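Local coordinates for hypothetical Thioesterase Protein SP_1851 (Streptococcus pneumoniae serotype 4, PDB 4XY5) that is a hypothetical thioesterase of the PaaI type with a hotdog fold, probably hydrolysing acyl thioesters such as acyl-coenzyme A, at residues A[30-35]-A[47-52]; A[51-56]-A[86-91]; A[60-65]-A[102-107]; A[65-70]-A[95-100]; A[107-112]-A[116-121]. The protein carries 1 engineered substitution. All coordinates share one frame; numbering follows the deposited sequence.

In the fold
Interactions 1, 2 and 3 follow helix 47-64 from its first turn to its last, each pressing it onto another strand of one antiparallel sheet: 27-33, then 87-97, then 101-109. Interactions 1 and 2 are immediate neighbours, with centres about 5 Å apart and F51 and T52 in common, whereas the centres of 1 and 3 lie about 17 Å apart. Interaction 4 is nested inside the chain loop closed by interaction 3 and shares L65 with it, at the periphery. Interaction 5 lies in the sheet and the turn beside it, where strands 101-109 and 115-127 form a hairpin, and comes last along the chain. Together they describe a hotdog domain: a long helix wrapped by a curved sheet.

Interaction 1: residues A[30-35]-A[47-52]; sequences VTTKVV and GGYLFT
One water oxygen sits between T32, K33 and Y49, gripped by all three. It donates to OG1 of T32 at 2.7 Å and to the carbonyl O of K33 at 2.6 Å, and it is also hydrogen-bonded to OH of Y49, 2.7 Å away, lying in the plane of the ring at its edge. The first turn of helix 47-64 is thus tied to the end of strand 27-33 through a single bridging molecule. With CG anti to the backbone N (chi1 160°), the phenol of Y49 reaches from the helix toward the strand, its hydroxyl leading.

Methyl groups flank the hydroxyl: CG2 of T32 and CG2 of V34 each come to 3.7 Å from OH of Y49. T32 approaches head-on from the strand. V34, just beyond the strand, comes at a slant, its CG2 4.3 Å from CE2 of Y49. OG1 of T32 is also hydrogen-bonded to the carbonyl O of N17, and V34 also packs on L88 of the adjoining strand.

The hydroxyl end of Y49 is therefore bordered by two methyl groups, while its oxygen is hydrogen-bonded to the bridging water in a buried setting. The strand and helix of the hotdog fold are joined here by mixed chemistry: methyl packing around the phenol oxygen, and a water that lets a tyrosine, a threonine and a main-chain carbonyl share hydrogen bonds.

Interaction 2: residues A[51-56]-A[86-91]; sequences FTLCAQ and DVLTIK. Engineered in segment 51-56: A55 (natural residue Asp).
L53 projects from helix 47-64 over I90 and L88, alternate residues on the inner face of strand 87-97. This is the heart of the hotdog fold, in which a long central helix lies along the concave side of an antiparallel sheet. The two short segments run in broadly the same direction, with their axes crossing at -39° and approaching to 8.7 Å, a spacing bridged mainly by the side chains of L53, L88 and I90.

Two kinds of overlap hold the pair together. At its tip, CD1 of L53 meets CD1 of L88 at 3.8 Å, methyl to methyl, with the two leucines crossing at about a right angle. Nearer the helix backbone, CB of L53 rests on CD1 of I90 at 3.9 Å; the isoleucine lies across the root of the leucine and also comes near its CD1, which L88 meets more closely. C54, the next helix residue, comes in only by its main chain: its CA is 4.3 Å from CG2 of I90, and its side chain leans toward V106 and I108 of the following strand.

The helix has other faces. The engineered alanine A55, an aspartate in the natural protein, points away from this strand and packs on H46 of the second subunit, and Q56 bonds through OE1 to that same histidine.

I90 manages both of its touches by splitting its branches: CG1 is anti to the carbonyl carbon (chi1 -41°) and carries CD1 toward L53, while CG2 turns to the helix backbone and stops 3.9 Å from the carbonyl O of L53.

Interaction 3: residues A[60-65]-A[102-107]; sequences LVVISL and CVMDVD
The last turns of the hotdog helix 47-64 rest on strand 101-109 through M104, whose thioether fits against V61 and V62. The methionine carries most of the strand's share of this contact. Its CG lies anti to the carbonyl carbon (chi1 -36°, well short of the usual -60°), and the chain then bends at chi2 (-56°), so that sulfur and terminal methyl are swung beneath the helix instead of standing straight out from the sheet.

Sulfur and methyl divide the two valines between them. SD of M104 lies 3.8 Å from CG1 of V61, and the methionine chain runs past that valine in the opposite direction. CE goes on to CG2 of V62 at 3.3 Å, tighter than ordinary van der Waals contact; there the two side chains cross at about a right angle. CE also keeps 4.0 Å from CG1 of V61, so the methyl touches both successive valines, V62 more tightly. Everything that touches here is buried and apolar.

On the sheet, M104 is flanked by M123 of strand 115-127, which V62 touches as well. V61 also touches V28 of strand 27-33, while S58, earlier on the helix, packs against M104. One residue farther along strand 101-109, D105 turns away from the helix and forms a salt bridge to K118 of the third subunit, so this strand has the helix on one face and a neighbouring chain on the other.

Interaction 4: residues A[65-70]-A[95-100]; sequences LGLDGV and VHQGRT
An amide, not a hydrocarbon, is what Q97 lays against L65 and L67, and the polar group is met mainly by methyls. The glutamine chain is extended throughout, with CG anti to the backbone N (chi1 -170°), and it spans the gap between two backbones that stay more than 9 Å apart at CA. OE1 of Q97 lies 3.8 Å from CD2 and 4.0 Å from CD1 of L65, the leucine coming to meet it from the opposite direction. On the nitrogen side, NE2 of Q97 is 3.9 Å from CD1 of L67, which approaches aslant.

A water supplies the polar link: it accepts from NE2 of Q97 at 2.8 Å and donates to the carbonyl O of L65 at 2.7 Å. The amide thus touches the leucines and, through this water, is linked to the backbone of L65 as well. L67 also packs on V125 of strand 115-127, and Q97 on C102 of strand 101-109.

Both partners lie where regular structure breaks off. Q97 follows a classic beta bulge, in which V95 and H96 both face V103, and L65 and L67 flank G66, the C-prime residue, at positive phi, of the Schellman motif that ends helix 47-64.

Interaction 5: residues A[107-112]-A[116-121]; sequences DITNQE and VCKATF
V116 opens the second strand by giving its N-H to the carbonyl O of I108 at 2.8 Å and setting its CB 4.1 Å from CG2 of I108. Its CG2 also reaches along to N110. C117 comes next and faces the same isoleucine: its N makes only a weak bond to that carbonyl, but its O accepts from N of I108 at 2.9 Å in a nearly straight bond (175°). SG of C117 lies 3.8 Å from CD1 of I108, on the face of the sheet turned to the helix, where I108 also touches C54.

K118 pairs with D107 on the other face. Bent at chi2 (-63°), its chain folds back over the aspartate, and NZ donates to the carbonyl O of I108 at 3.1 Å from above the carbonyl plane, on the face opposite to V116 N. Two donors thus grip one oxygen, with the weak bond from C117 N as a third. NZ also has a weak bond to OD1 of N115. It stays 4.6 Å from OD1 of D107, beyond a salt bridge, though the opposite charges probably still attract. A119 then joins in through its carbonyl O, linked by a water to OD1 of D107.

Past the paired residues, N110 OD1 accepts from N of E112 and, more strongly, from N of R114, and so shapes the turn. Two residues on one strand facing I108 on the other make a classic beta bulge, here at the end of an antiparallel hairpin whose connection begins with an Asx turn.

Interaction 1: residues A[30-35]-A[47-52]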
# COMPACT_ATOMS: atom_id res chain seq x y z
N VAL A 30 16.67 13.74 -8.43
CA VAL A 30 18.00 13.21 -8.15
C VAL A 30 18.30 12.11 -9.16
O VAL A 30 17.43 11.31 -9.47
CB VAL A 30 18.11 12.63 -6.72
CG1 VAL A 30 19.47 11.96 -6.49
CG2 VAL A 30 17.86 13.72 -5.68
N THR A 31 19.53 12.07 -9.68
CA THR A 31 19.92 11.00 -10.59
C THR A 31 20.98 10.10 -9.94
O THR A 31 21.69 10.52 -9.02
CB THR A 31 20.45 11.54 -11.93
OG1 THR A 31 21.65 12.29 -11.71
CG2 THR A 31 19.39 12.42 -12.60
N THR A 32 21.04 8.85 -10.38
CA THR A 32 21.99 7.90 -9.82
C THR A 32 22.23 6.79 -10.83
O THR A 32 21.36 6.47 -11.63
CB THR A 32 21.49 7.30 -8.47
OG1 THR A 32 22.55 6.54 -7.87
CG2 THR A 32 20.27 6.40 -8.66
N LYS A 33 23.43 6.22 -10.80
CA LYS A 33 23.76 5.14 -11.72
C LYS A 33 23.72 3.80 -11.01
O LYS A 33 24.33 3.65 -9.95
CB LYS A 33 25.16 5.34 -12.33
CG LYS A 33 25.40 4.39 -13.50
CD LYS A 33 26.77 4.59 -14.12
CE LYS A 33 27.86 4.22 -13.15
NZ LYS A 33 29.20 4.32 -13.78
N VAL A 34 23.02 2.84 -11.61
CA VAL A 34 22.91 1.50 -11.06
C VAL A 34 24.27 0.80 -11.12
O VAL A 34 24.92 0.78 -12.18
CB VAL A 34 21.85 0.67 -11.81
CG1 VAL A 34 21.68 -0.71 -11.18
CG2 VAL A 34 20.51 1.40 -11.81
N VAL A 35 24.72 0.27 -9.99
CA VAL A 35 26.02 -0.39 -9.92
C VAL A 35 25.84 -1.79 -9.33
O VAL A 35 24.70 -2.20 -9.04
CB VAL A 35 27.03 0.44 -9.08
CG1 VAL A 35 27.42 1.70 -9.84
CG2 VAL A 35 26.45 0.80 -7.72
N GLY A 47 14.67 -4.61 -5.39
CA GLY A 47 13.48 -3.85 -5.03
C GLY A 47 13.71 -2.97 -3.82
O GLY A 47 13.09 -1.91 -3.69
N GLY A 48 14.58 -3.40 -2.92
CA GLY A 48 14.92 -2.60 -1.75
C GLY A 48 15.77 -1.39 -2.11
O GLY A 48 15.62 -0.31 -1.54
N TYR A 49 16.69 -1.59 -3.05
CA TYR A 49 17.47 -0.48 -3.58
C TYR A 49 16.57 0.57 -4.20
O TYR A 49 16.67 1.76 -3.88
CB TYR A 49 18.49 -1.01 -4.61
CG TYR A 49 19.04 0.01 -5.59
CD1 TYR A 49 20.13 0.81 -5.26
CD2 TYR A 49 18.50 0.14 -6.87
CE1 TYR A 49 20.64 1.74 -6.17
CE2 TYR A 49 19.01 1.05 -7.78
CZ TYR A 49 20.07 1.84 -7.43
OH TYR A 49 20.57 2.75 -8.34
N LEU A 50 15.66 0.14 -5.07
CA LEU A 50 14.74 1.07 -5.72
C LEU A 50 13.88 1.79 -4.69
O LEU A 50 13.68 2.99 -4.78
CB LEU A 50 13.84 0.34 -6.73
CG LEU A 50 14.56 -0.28 -7.93
CD1 LEU A 50 13.56 -1.09 -8.76
CD2 LEU A 50 15.16 0.83 -8.76
N PHE A 51 13.38 1.06 -3.70
CA PHE A 51 12.58 1.70 -2.65
C PHE A 51 13.41 2.73 -1.90
O PHE A 51 12.93 3.82 -1.58
CB PHE A 51 12.04 0.66 -1.67
CG PHE A 51 11.21 1.25 -0.55
CD1 PHE A 51 9.84 1.34 -0.67
CD2 PHE A 51 11.82 1.72 0.61
CE1 PHE A 51 9.07 1.88 0.36
CE2 PHE A 51 11.08 2.26 1.63
CZ PHE A 51 9.69 2.34 1.52
N THR A 52 14.65 2.38 -1.59
CA THR A 52 15.46 3.28 -0.81
C THR A 52 15.74 4.58 -1.59
O THR A 52 15.74 5.66 -1.01
CB THR A 52 16.79 2.60 -0.37
OG1 THR A 52 16.47 1.50 0.51
CG2 THR A 52 17.71 3.58 0.37
O HOH W 1 22.90 3.91 -7.81

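Interaction 2: residues A[51-56]-A[86-91]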
# COMPACT_ATOMS: atom_id res chain seq x y z
N PHE A 51 13.38 1.06 -3.70
CA PHE A 51 12.58 1.70 -2.65
C PHE A 51 13.41 2.73 -1.90
O PHE A 51 12.93 3.82 -1.58
CB PHE A 51 12.04 0.66 -1.67
CG PHE A 51 11.21 1.25 -0.55
CD1 PHE A 51 9.84 1.34 -0.67
CD2 PHE A 51 11.82 1.72 0.61
CE1 PHE A 51 9.07 1.88 0.36
CE2 PHE A 51 11.08 2.26 1.63
CZ PHE A 51 9.69 2.34 1.52
N THR A 52 14.65 2.38 -1.59
CA THR A 52 15.46 3.28 -0.81
C THR A 52 15.74 4.58 -1.59
O THR A 52 15.74 5.66 -1.01
CB THR A 52 16.79 2.60 -0.37
OG1 THR A 52 16.47 1.50 0.51
CG2 THR A 52 17.71 3.58 0.37
N LEU A 53 15.96 4.46 -2.89
CA LEU A 53 16.08 5.67 -3.72
C LEU A 53 14.83 6.55 -3.52
O LEU A 53 14.95 7.75 -3.29
CB LEU A 53 16.24 5.31 -5.20
CG LEU A 53 17.47 4.51 -5.63
CD1 LEU A 53 17.47 4.31 -7.14
CD2 LEU A 53 18.78 5.20 -5.20
N CYS A 54 13.65 5.94 -3.57
CA CYS A 54 12.41 6.70 -3.43
C CYS A 54 12.25 7.32 -2.04
O CYS A 54 11.82 8.47 -1.91
CB CYS A 54 11.19 5.82 -3.73
SG CYS A 54 11.11 5.30 -5.44
N ALA A 55 12.59 6.55 -1.01
CA ALA A 55 12.41 7.03 0.36
C ALA A 55 13.33 8.19 0.69
O ALA A 55 12.93 9.14 1.38
CB ALA A 55 12.63 5.90 1.36
N GLN A 56 14.56 8.11 0.22
CA GLN A 56 15.49 9.21 0.42
C GLN A 56 14.98 10.48 -0.26
O GLN A 56 14.96 11.57 0.33
CB GLN A 56 16.87 8.82 -0.11
CG GLN A 56 17.94 9.87 0.11
CD GLN A 56 18.32 10.05 1.58
OE1 GLN A 56 17.79 9.38 2.46
NE2 GLN A 56 19.23 10.97 1.83
N ASP A 86 22.24 1.55 -15.86
CA ASP A 86 21.11 2.46 -16.06
C ASP A 86 21.38 3.74 -15.29
O ASP A 86 21.95 3.70 -14.21
CB ASP A 86 19.78 1.86 -15.57
CG ASP A 86 19.15 0.90 -16.56
OD1 ASP A 86 19.66 0.76 -17.70
OD2 ASP A 86 18.13 0.27 -16.19
N VAL A 87 20.97 4.87 -15.85
CA VAL A 87 20.90 6.09 -15.07
C VAL A 87 19.44 6.27 -14.69
O VAL A 87 18.57 6.32 -15.57
CB VAL A 87 21.43 7.31 -15.84
CG1 VAL A 87 21.21 8.59 -15.03
CG2 VAL A 87 22.89 7.11 -16.16
N LEU A 88 19.18 6.31 -13.39
CA LEU A 88 17.82 6.44 -12.88
C LEU A 88 17.55 7.86 -12.44
O LEU A 88 18.33 8.44 -11.68
CB LEU A 88 17.59 5.48 -11.71
CG LEU A 88 17.85 4.01 -12.01
CD1 LEU A 88 17.50 3.14 -10.80
CD2 LEU A 88 17.06 3.59 -13.23
N THR A 89 16.45 8.42 -12.92
CA THR A 89 16.01 9.73 -12.49
C THR A 89 14.86 9.55 -11.51
O THR A 89 13.84 9.00 -11.86
CB THR A 89 15.57 10.60 -13.67
OG1 THR A 89 16.67 10.74 -14.58
CG2 THR A 89 15.16 11.99 -13.18
N ILE A 90 15.07 10.05 -10.30
CA ILE A 90 14.13 9.90 -9.19
C ILE A 90 13.49 11.25 -8.96
O ILE A 90 14.15 12.19 -8.54
CB ILE A 90 14.85 9.45 -7.90
CG1 ILE A 90 15.91 8.39 -8.22
CG2 ILE A 90 13.83 8.97 -6.83
CD1 ILE A 90 17.13 8.46 -7.29
N LYS A 91 12.20 11.34 -9.25
CA LYS A 91 11.46 12.59 -9.11
C LYS A 91 10.44 12.46 -8.02
O LYS A 91 9.55 11.61 -8.11
CB LYS A 91 10.77 12.96 -10.42
CG LYS A 91 11.71 13.07 -11.62
CD LYS A 91 10.95 13.54 -12.86
CE LYS A 91 11.91 13.93 -13.98
NZ LYS A 91 11.17 14.56 -15.11

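Interaction 3: residues A[60-65]-A[102-107]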
# COMPACT_ATOMS: atom_id res chain seq x y z
N LEU A 60 13.93 14.16 1.19
CA LEU A 60 14.43 15.42 0.62
C LEU A 60 13.27 16.35 0.26
O LEU A 60 13.37 17.57 0.41
CB LEU A 60 15.31 15.15 -0.59
CG LEU A 60 16.68 14.49 -0.32
CD1 LEU A 60 17.32 14.11 -1.62
CD2 LEU A 60 17.60 15.41 0.48
N VAL A 61 12.15 15.79 -0.20
CA VAL A 61 10.99 16.64 -0.48
C VAL A 61 10.52 17.33 0.81
O VAL A 61 10.26 18.53 0.80
CB VAL A 61 9.82 15.86 -1.09
CG1 VAL A 61 8.56 16.73 -1.18
CG2 VAL A 61 10.18 15.36 -2.48
N VAL A 62 10.44 16.57 1.90
CA VAL A 62 10.09 17.11 3.22
C VAL A 62 11.00 18.27 3.61
O VAL A 62 10.53 19.33 4.02
CB VAL A 62 10.21 16.05 4.34
CG1 VAL A 62 9.99 16.71 5.70
CG2 VAL A 62 9.23 14.90 4.15
N ILE A 63 12.31 18.05 3.50
CA ILE A 63 13.26 19.08 3.90
C ILE A 63 13.07 20.34 3.06
O ILE A 63 13.12 21.45 3.57
CB ILE A 63 14.70 18.58 3.79
CG1 ILE A 63 14.93 17.47 4.83
CG2 ILE A 63 15.70 19.71 4.03
CD1 ILE A 63 16.27 16.80 4.70
N SER A 64 12.80 20.15 1.77
CA SER A 64 12.65 21.26 0.84
C SER A 64 11.43 22.13 1.17
O SER A 64 11.34 23.27 0.70
CB SER A 64 12.53 20.75 -0.60
OG SER A 64 11.24 20.20 -0.84
N LEU A 65 10.51 21.60 1.96
CA LEU A 65 9.35 22.37 2.42
C LEU A 65 9.58 23.04 3.76
O LEU A 65 8.66 23.62 4.34
CB LEU A 65 8.11 21.47 2.52
CG LEU A 65 7.58 20.91 1.20
CD1 LEU A 65 6.57 19.83 1.52
CD2 LEU A 65 6.95 22.01 0.37
N CYS A 102 2.18 14.57 5.41
CA CYS A 102 2.36 14.91 4.01
C CYS A 102 2.31 13.64 3.17
O CYS A 102 2.69 12.57 3.64
CB CYS A 102 3.69 15.62 3.77
SG CYS A 102 3.74 17.32 4.33
N VAL A 103 1.84 13.78 1.94
CA VAL A 103 1.87 12.66 1.01
C VAL A 103 2.77 12.99 -0.18
O VAL A 103 2.55 13.98 -0.87
CB VAL A 103 0.47 12.29 0.50
CG1 VAL A 103 0.56 11.10 -0.45
CG2 VAL A 103 -0.45 11.99 1.69
N MET A 104 3.79 12.16 -0.39
CA MET A 104 4.76 12.37 -1.47
C MET A 104 4.59 11.31 -2.55
O MET A 104 4.50 10.13 -2.22
CB MET A 104 6.20 12.30 -0.96
CG MET A 104 6.46 12.86 0.43
SD MET A 104 5.90 14.56 0.53
CE MET A 104 6.68 15.17 2.00
N ASP A 105 4.56 11.72 -3.81
CA ASP A 105 4.67 10.77 -4.92
C ASP A 105 6.11 10.76 -5.42
O ASP A 105 6.71 11.83 -5.60
CB ASP A 105 3.72 11.12 -6.07
CG ASP A 105 2.29 10.64 -5.83
OD1 ASP A 105 2.03 9.89 -4.86
OD2 ASP A 105 1.43 11.02 -6.65
N VAL A 106 6.66 9.58 -5.65
CA VAL A 106 8.03 9.49 -6.18
C VAL A 106 8.04 8.52 -7.34
O VAL A 106 7.52 7.42 -7.23
CB VAL A 106 9.03 9.04 -5.10
CG1 VAL A 106 10.46 8.99 -5.69
CG2 VAL A 106 8.97 9.97 -3.89
N ASP A 107 8.63 8.95 -8.46
CA ASP A 107 8.60 8.16 -9.69
C ASP A 107 10.01 7.98 -10.18
O ASP A 107 10.77 8.94 -10.17
CB ASP A 107 7.74 8.84 -10.77
CG ASP A 107 6.31 9.11 -10.30
OD1 ASP A 107 5.65 8.18 -9.78
OD2 ASP A 107 5.84 10.26 -10.45

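Interaction 4: residues A[65-70]-A[95-100]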
# COMPACT_ATOMS: atom_id res chain seq x y z
N LEU A 65 10.51 21.60 1.96
CA LEU A 65 9.35 22.37 2.42
C LEU A 65 9.58 23.04 3.76
O LEU A 65 8.66 23.62 4.34
CB LEU A 65 8.11 21.47 2.52
CG LEU A 65 7.58 20.91 1.20
CD1 LEU A 65 6.57 19.83 1.52
CD2 LEU A 65 6.95 22.01 0.37
N GLY A 66 10.82 22.96 4.26
CA GLY A 66 11.19 23.54 5.53
C GLY A 66 10.65 22.74 6.70
O GLY A 66 10.34 23.29 7.76
N LEU A 67 10.54 21.43 6.50
CA LEU A 67 9.97 20.56 7.51
C LEU A 67 10.92 19.43 7.88
O LEU A 67 11.83 19.09 7.12
CB LEU A 67 8.65 19.96 7.02
CG LEU A 67 7.55 20.92 6.56
CD1 LEU A 67 6.39 20.13 5.99
CD2 LEU A 67 7.10 21.80 7.71
N ASP A 68 10.70 18.86 9.05
CA ASP A 68 11.31 17.59 9.43
C ASP A 68 10.21 16.55 9.44
O ASP A 68 9.05 16.88 9.71
CB ASP A 68 11.98 17.67 10.80
CG ASP A 68 13.18 18.58 10.82
OD1 ASP A 68 14.09 18.38 9.98
OD2 ASP A 68 13.20 19.50 11.66
N GLY A 69 10.56 15.31 9.15
CA GLY A 69 9.56 14.27 9.14
C GLY A 69 10.07 12.85 9.12
O GLY A 69 11.25 12.59 8.91
N VAL A 70 9.13 11.92 9.32
CA VAL A 70 9.42 10.50 9.33
C VAL A 70 8.33 9.79 8.52
O VAL A 70 7.18 10.22 8.50
CB VAL A 70 9.46 9.94 10.78
CG1 VAL A 70 8.14 10.20 11.49
CG2 VAL A 70 9.82 8.47 10.80
N VAL A 95 2.31 15.83 -3.01
CA VAL A 95 1.00 15.95 -3.63
C VAL A 95 0.00 16.48 -2.63
O VAL A 95 -1.01 17.08 -3.01
CB VAL A 95 0.51 14.61 -4.21
CG1 VAL A 95 1.44 14.15 -5.29
CG2 VAL A 95 0.39 13.58 -3.12
N HIS A 96 0.28 16.29 -1.35
CA HIS A 96 -0.60 16.82 -0.33
C HIS A 96 0.17 17.24 0.90
O HIS A 96 0.93 16.46 1.48
CB HIS A 96 -1.68 15.79 0.07
CG HIS A 96 -2.56 16.25 1.18
ND1 HIS A 96 -3.58 17.16 0.99
CD2 HIS A 96 -2.57 15.95 2.50
CE1 HIS A 96 -4.17 17.40 2.14
NE2 HIS A 96 -3.58 16.68 3.08
N GLN A 97 -0.01 18.50 1.28
CA GLN A 97 0.63 19.01 2.49
C GLN A 97 -0.42 19.31 3.53
O GLN A 97 -1.07 20.36 3.49
CB GLN A 97 1.46 20.26 2.19
CG GLN A 97 2.33 20.69 3.34
CD GLN A 97 3.26 21.83 2.98
OE1 GLN A 97 3.40 22.18 1.81
NE2 GLN A 97 3.90 22.42 3.98
N GLY A 98 -0.62 18.36 4.45
CA GLY A 98 -1.56 18.53 5.54
C GLY A 98 -0.87 19.13 6.75
O GLY A 98 0.29 19.54 6.67
N ARG A 99 -1.57 19.18 7.87
CA ARG A 99 -1.00 19.75 9.08
C ARG A 99 -0.04 18.78 9.78
O ARG A 99 1.08 19.15 10.11
CB ARG A 99 -2.11 20.18 10.05
CG ARG A 99 -2.67 21.55 9.72
CD ARG A 99 -3.64 22.06 10.78
NE ARG A 99 -3.21 23.37 11.28
CZ ARG A 99 -3.40 24.51 10.63
NH1 ARG A 99 -4.01 24.52 9.45
NH2 ARG A 99 -2.97 25.66 11.15
N THR A 100 -0.47 17.54 10.00
CA THR A 100 0.38 16.57 10.68
C THR A 100 1.09 15.62 9.72
O THR A 100 2.09 14.98 10.08
CB THR A 100 -0.42 15.73 11.69
OG1 THR A 100 -1.57 15.17 11.04
CG2 THR A 100 -0.88 16.59 12.87
O HOH W 2 6.06 24.16 4.18

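Interaction 5: residues A[107-112]-A[116-121]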
# COMPACT_ATOMS: atom_id res chain seq x y z
N ASP A 107 8.63 8.95 -8.46
CA ASP A 107 8.60 8.16 -9.69
C ASP A 107 10.01 7.98 -10.18
O ASP A 107 10.77 8.94 -10.17
CB ASP A 107 7.74 8.84 -10.77
CG ASP A 107 6.31 9.11 -10.30
OD1 ASP A 107 5.65 8.18 -9.78
OD2 ASP A 107 5.84 10.26 -10.45
N ILE A 108 10.38 6.78 -10.61
CA ILE A 108 11.70 6.57 -11.18
C ILE A 108 11.60 6.17 -12.64
O ILE A 108 10.82 5.28 -13.01
CB ILE A 108 12.50 5.50 -10.40
CG1 ILE A 108 12.70 5.94 -8.95
CG2 ILE A 108 13.85 5.27 -11.09
CD1 ILE A 108 13.68 5.01 -8.13
N THR A 109 12.38 6.86 -13.47
CA THR A 109 12.49 6.56 -14.90
C THR A 109 13.94 6.25 -15.25
O THR A 109 14.85 6.70 -14.55
CB THR A 109 11.99 7.74 -15.76
OG1 THR A 109 12.70 8.93 -15.40
CG2 THR A 109 10.50 7.97 -15.53
N ASN A 110 14.18 5.50 -16.32
CA ASN A 110 15.56 5.26 -16.72
C ASN A 110 15.98 6.23 -17.81
O ASN A 110 15.20 7.11 -18.17
CB ASN A 110 15.78 3.80 -17.16
CG ASN A 110 14.99 3.42 -18.40
OD1 ASN A 110 14.52 4.28 -19.14
ND2 ASN A 110 14.87 2.11 -18.64
N GLN A 111 17.20 6.07 -18.32
CA GLN A 111 17.79 7.03 -19.26
C GLN A 111 17.08 7.02 -20.61
O GLN A 111 17.31 7.90 -21.43
CB GLN A 111 19.29 6.74 -19.45
CG GLN A 111 19.61 5.45 -20.18
CD GLN A 111 19.48 4.22 -19.29
OE1 GLN A 111 19.43 4.34 -18.07
NE2 GLN A 111 19.40 3.05 -19.90
N GLU A 112 16.21 6.03 -20.82
CA GLU A 112 15.39 5.94 -22.02
C GLU A 112 13.98 6.47 -21.78
O GLU A 112 13.10 6.35 -22.63
CB GLU A 112 15.30 4.48 -22.50
CG GLU A 112 16.65 3.80 -22.70
CD GLU A 112 17.44 4.38 -23.85
OE1 GLU A 112 16.83 4.98 -24.76
OE2 GLU A 112 18.68 4.25 -23.85
N VAL A 116 10.32 2.90 -14.33
CA VAL A 116 10.86 1.77 -13.57
C VAL A 116 10.00 1.41 -12.34
O VAL A 116 9.64 0.23 -12.15
CB VAL A 116 12.31 2.07 -13.13
CG1 VAL A 116 12.88 0.94 -12.29
CG2 VAL A 116 13.17 2.29 -14.36
N CYS A 117 9.67 2.39 -11.52
CA CYS A 117 8.81 2.13 -10.36
C CYS A 117 8.17 3.43 -9.89
O CYS A 117 8.62 4.51 -10.26
CB CYS A 117 9.60 1.46 -9.23
SG CYS A 117 10.90 2.50 -8.50
N LYS A 118 7.09 3.32 -9.11
CA LYS A 118 6.34 4.47 -8.60
C LYS A 118 6.00 4.19 -7.15
O LYS A 118 5.61 3.08 -6.82
CB LYS A 118 5.05 4.70 -9.41
CG LYS A 118 5.20 4.61 -10.91
CD LYS A 118 6.12 5.67 -11.44
CE LYS A 118 6.62 5.32 -12.83
NZ LYS A 118 7.82 6.09 -13.20
N ALA A 119 6.15 5.17 -6.27
CA ALA A 119 5.85 4.93 -4.87
C ALA A 119 5.12 6.11 -4.27
O ALA A 119 5.23 7.21 -4.77
CB ALA A 119 7.13 4.65 -4.09
N THR A 120 4.38 5.86 -3.20
CA THR A 120 3.71 6.94 -2.50
C THR A 120 4.06 6.82 -1.03
O THR A 120 3.96 5.74 -0.45
CB THR A 120 2.18 6.89 -2.71
OG1 THR A 120 1.90 7.11 -4.09
CG2 THR A 120 1.47 7.95 -1.88
N PHE A 121 4.50 7.93 -0.46
CA PHE A 121 4.93 7.97 0.93
C PHE A 121 4.01 8.82 1.79
O PHE A 121 3.70 9.95 1.42
CB PHE A 121 6.34 8.54 1.01
CG PHE A 121 7.37 7.60 0.49
CD1 PHE A 121 8.09 6.80 1.36
CD2 PHE A 121 7.61 7.52 -0.87
CE1 PHE A 121 9.05 5.93 0.87
CE2 PHE A 121 8.57 6.64 -1.35
CZ PHE A 121 9.27 5.85 -0.48
O HOH W 3 3.88 7.81 -7.43